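Putative nucleic acid-binding lipoprotein (Klebsiella pneumoniae subsp. pneumoniae MGH 78578, PDB 3F1Z) is of unknown function but has an OB-fold, consistent with binding nucleic acid. Local coordinates at residues A[88-93]-A[124-129]. Numbering follows the deposited sequence.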
ATOM      1  N   LEU A  88      -1.732   6.109  -3.186  1.00 34.96           N
ATOM      2  CA  LEU A  88      -1.667   4.665  -3.122  1.00 32.58           C
ATOM      3  C   LEU A  88      -2.461   4.268  -1.870  1.00 33.04           C
ATOM      4  O   LEU A  88      -2.323   4.931  -0.825  1.00 33.40           O
ATOM      5  CB  LEU A  88      -0.218   4.253  -3.008  1.00 32.10           C
ATOM      6  CG  LEU A  88       0.096   2.771  -2.838  1.00 32.31           C
ATOM      7  CD1 LEU A  88      -0.343   1.973  -4.049  1.00 31.41           C
ATOM      8  CD2 LEU A  88       1.588   2.627  -2.556  1.00 31.76           C
ATOM      9  N   THR A  89      -3.284   3.224  -1.957  1.00 31.12           N
ATOM     10  CA  THR A  89      -4.040   2.781  -0.802  1.00 32.07           C
ATOM     11  C   THR A  89      -3.609   1.370  -0.446  1.00 31.55           C
ATOM     12  O   THR A  89      -3.150   0.620  -1.314  1.00 30.51           O
ATOM     13  CB  THR A  89      -5.540   2.727  -1.074  1.00 32.94           C
ATOM     14  OG1 THR A  89      -5.738   1.877  -2.241  1.00 36.62           O
ATOM     15  CG2 THR A  89      -6.132   4.138  -1.323  1.00 30.50           C
ATOM     16  N   PHE A  90      -3.773   1.039   0.835  1.00 29.36           N
ATOM     17  CA  PHE A  90      -3.457  -0.237   1.388  1.00 29.25           C
ATOM     18  C   PHE A  90      -4.672  -0.731   2.151  1.00 29.38           C
ATOM     19  O   PHE A  90      -5.320   0.023   2.844  1.00 29.01           O
ATOM     20  CB  PHE A  90      -2.339  -0.093   2.410  1.00 30.03           C
ATOM     21  CG  PHE A  90      -1.053   0.407   1.852  1.00 29.98           C
ATOM     22  CD1 PHE A  90      -0.877   1.739   1.586  1.00 29.83           C
ATOM     23  CD2 PHE A  90       0.011  -0.447   1.702  1.00 30.15           C
ATOM     24  CE1 PHE A  90       0.291   2.204   1.091  1.00 29.79           C
ATOM     25  CE2 PHE A  90       1.193   0.014   1.229  1.00 30.92           C
ATOM     26  CZ  PHE A  90       1.324   1.341   0.907  1.00 30.54           C
ATOM     27  N   ASN A  91      -4.927  -2.017   2.104  1.00 30.92           N
ATOM     28  CA  ASN A  91      -6.109  -2.580   2.744  1.00 31.03           C
ATOM     29  C   ASN A  91      -5.645  -3.498   3.844  1.00 31.85           C
ATOM     30  O   ASN A  91      -5.100  -4.571   3.565  1.00 31.09           O
ATOM     31  CB  ASN A  91      -6.912  -3.353   1.715  1.00 31.41           C
ATOM     32  CG  ASN A  91      -8.195  -3.910   2.260  1.00 31.82           C
ATOM     33  OD1 ASN A  91      -8.284  -4.244   3.402  1.00 33.74           O
ATOM     34  ND2 ASN A  91      -9.213  -3.997   1.418  1.00 34.05           N
ATOM     35  N   PHE A  92      -5.880  -3.071   5.090  1.00 31.11           N
ATOM     36  CA  PHE A  92      -5.483  -3.844   6.273  1.00 30.37           C
ATOM     37  C   PHE A  92      -6.653  -4.566   6.881  1.00 30.52           C
ATOM     38  O   PHE A  92      -7.633  -3.928   7.268  1.00 31.76           O
ATOM     39  CB  PHE A  92      -4.940  -2.930   7.375  1.00 29.31           C
ATOM     40  CG  PHE A  92      -3.546  -2.350   7.135  1.00 28.55           C
ATOM     41  CD1 PHE A  92      -3.373  -1.182   6.422  1.00 29.24           C
ATOM     42  CD2 PHE A  92      -2.445  -2.898   7.738  1.00 28.40           C
ATOM     43  CE1 PHE A  92      -2.109  -0.598   6.272  1.00 28.88           C
ATOM     44  CE2 PHE A  92      -1.172  -2.309   7.590  1.00 29.37           C
ATOM     45  CZ  PHE A  92      -1.021  -1.159   6.866  1.00 28.64           C
ATOM     46  N   GLY A  93      -6.554  -5.893   6.986  1.00 31.00           N
ATOM     47  CA  GLY A  93      -7.586  -6.710   7.648  1.00 28.52           C
ATOM     48  C   GLY A  93      -7.623  -6.398   9.143  1.00 29.95           C
ATOM     49  O   GLY A  93      -6.695  -5.777   9.707  1.00 28.91           O
ATOM     50  N   PRO A 124      -3.364   0.202  -7.892  1.00 33.61           N
ATOM     51  CA  PRO A 124      -3.589  -0.929  -7.005  1.00 33.76           C
ATOM     52  C   PRO A 124      -3.844  -0.538  -5.565  1.00 31.50           C
ATOM     53  O   PRO A 124      -3.357   0.477  -5.111  1.00 34.29           O
ATOM     54  CB  PRO A 124      -2.257  -1.684  -7.054  1.00 33.50           C
ATOM     55  CG  PRO A 124      -1.292  -0.755  -7.477  1.00 33.59           C
ATOM     56  CD  PRO A 124      -1.960   0.308  -8.292  1.00 34.20           C
ATOM     57  N   THR A 125      -4.651  -1.332  -4.891  1.00 30.76           N
ATOM     58  CA  THR A 125      -4.821  -1.259  -3.452  1.00 29.55           C
ATOM     59  C   THR A 125      -3.989  -2.440  -2.958  1.00 29.04           C
ATOM     60  O   THR A 125      -4.294  -3.601  -3.262  1.00 28.24           O
ATOM     61  CB  THR A 125      -6.290  -1.384  -3.019  1.00 29.29           C
ATOM     62  OG1 THR A 125      -7.021  -0.276  -3.555  1.00 28.15           O
ATOM     63  CG2 THR A 125      -6.376  -1.339  -1.497  1.00 29.36           C
ATOM     64  N   LEU A 126      -2.898  -2.135  -2.272  1.00 28.71           N
ATOM     65  CA  LEU A 126      -1.997  -3.151  -1.766  1.00 29.94           C
ATOM     66  C   LEU A 126      -2.683  -3.925  -0.620  1.00 30.71           C
ATOM     67  O   LEU A 126      -3.366  -3.326   0.221  1.00 31.69           O
ATOM     68  CB  LEU A 126      -0.655  -2.542  -1.350  1.00 28.99           C
ATOM     69  CG  LEU A 126       0.167  -2.025  -2.538  1.00 28.28           C
ATOM     70  CD1 LEU A 126       1.516  -1.469  -2.092  1.00 26.63           C
ATOM     71  CD2 LEU A 126       0.376  -3.131  -3.539  1.00 26.74           C
ATOM     72  N   GLN A 127      -2.517  -5.244  -0.656  1.00 29.87           N
ATOM     73  CA  GLN A 127      -3.155  -6.185   0.247  1.00 30.69           C
ATOM     74  C   GLN A 127      -2.153  -6.785   1.228  1.00 30.21           C
ATOM     75  O   GLN A 127      -0.956  -6.733   0.979  1.00 27.23           O
ATOM     76  CB  GLN A 127      -3.755  -7.324  -0.602  1.00 30.53           C
ATOM     77  CG  GLN A 127      -4.702  -6.820  -1.679  1.00 30.76           C
ATOM     78  CD  GLN A 127      -5.933  -6.138  -1.105  1.00 31.76           C
ATOM     79  OE1 GLN A 127      -6.479  -6.598  -0.108  1.00 33.05           O
ATOM     80  NE2 GLN A 127      -6.377  -5.042  -1.727  1.00 31.03           N
ATOM     81  N   ASN A 128      -2.669  -7.401   2.305  1.00 31.23           N
ATOM     82  CA  ASN A 128      -1.850  -8.057   3.378  1.00 32.94           C
ATOM     83  C   ASN A 128      -0.664  -7.232   3.846  1.00 31.89           C
ATOM     84  O   ASN A 128       0.422  -7.717   3.964  1.00 31.67           O
ATOM     85  CB  ASN A 128      -1.385  -9.419   2.931  1.00 35.56           C
ATOM     86  CG  ASN A 128      -2.545 -10.321   2.596  1.00 40.81           C
ATOM     87  OD1 ASN A 128      -3.477 -10.500   3.411  1.00 45.27           O
ATOM     88  ND2 ASN A 128      -2.516 -10.910   1.384  1.00 44.39           N
ATOM     89  N   PRO A 129      -0.891  -5.958   4.118  1.00 31.19           N
ATOM     90  CA  PRO A 129       0.237  -5.120   4.374  1.00 31.46           C
ATOM     91  C   PRO A 129       0.869  -5.264   5.698  1.00 31.98           C
ATOM     92  O   PRO A 129       0.245  -5.767   6.630  1.00 32.98           O
ATOM     93  CB  PRO A 129      -0.333  -3.698   4.244  1.00 30.93           C
ATOM     94  CG  PRO A 129      -1.734  -3.845   3.917  1.00 31.77           C
ATOM     95  CD  PRO A 129      -2.155  -5.221   4.151  1.00 31.30           C
TER
HETATM   96  O   HOH W   1      -5.455  -7.065   2.516  1.00 27.41           O
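Asn91 and Asn128 meet through one water that three groups grip: it donates to Asn91 O at 2.7 Å and to Gln127 OE1, and accepts the backbone N-H of Asn128. Asn91 O and Asn128 N are 3.9 Å apart, too far for a direct bond, and the water bridges them where the chain turns its corner; phi and psi of Asn128 are both positive, a conformation asparagine tolerates well. Gln127 reaches the water with a chain bent at chi2 (-64°), which also folds its NE2 back to 3.0 Å from Thr125 O, above that carbonyl plane; the two bonds together restrain the flip of the amide. The amide planes of Asn91 and Gln127 do not stack but stand 60° apart, with Gln127 OE1 against Asn91 CB.

Before the corner, strands 88-93 and 125-127 run parallel. Leu126 uses both backbone polar groups: its N binds Thr89 O, and its O receives Asn91 N at 2.8 Å in an almost linear approach to the carbonyl. Beside these two backbone bonds, on the partly exposed face with Asn91 and Gln127, Thr89 OG1 and Thr125 OG1 are hydrogen-bonded at 2.8 Å; beta-branched threonine suits an extended strand and still offers a polar group.

The other face is apolar, and large hydrocarbon side chains suit its burial. Leu126 CD1 lies 3.7 Å from Phe90 CE2, the two side chains side by side. Pro129, which has no N-H to satisfy, turns its ring in: CG sits 3.8 Å from the centroid of the flat Phe92 ring, squarely over one face, as a CH-pi contact. Ile111 of strand 108-114 touches Phe90, Phe92 and Pro129, continuing this core. Hydroxyl, amide and water bonds thus stay on the partly exposed side, while Phe90, Leu126 and Pro129 are buried toward the OB-fold core.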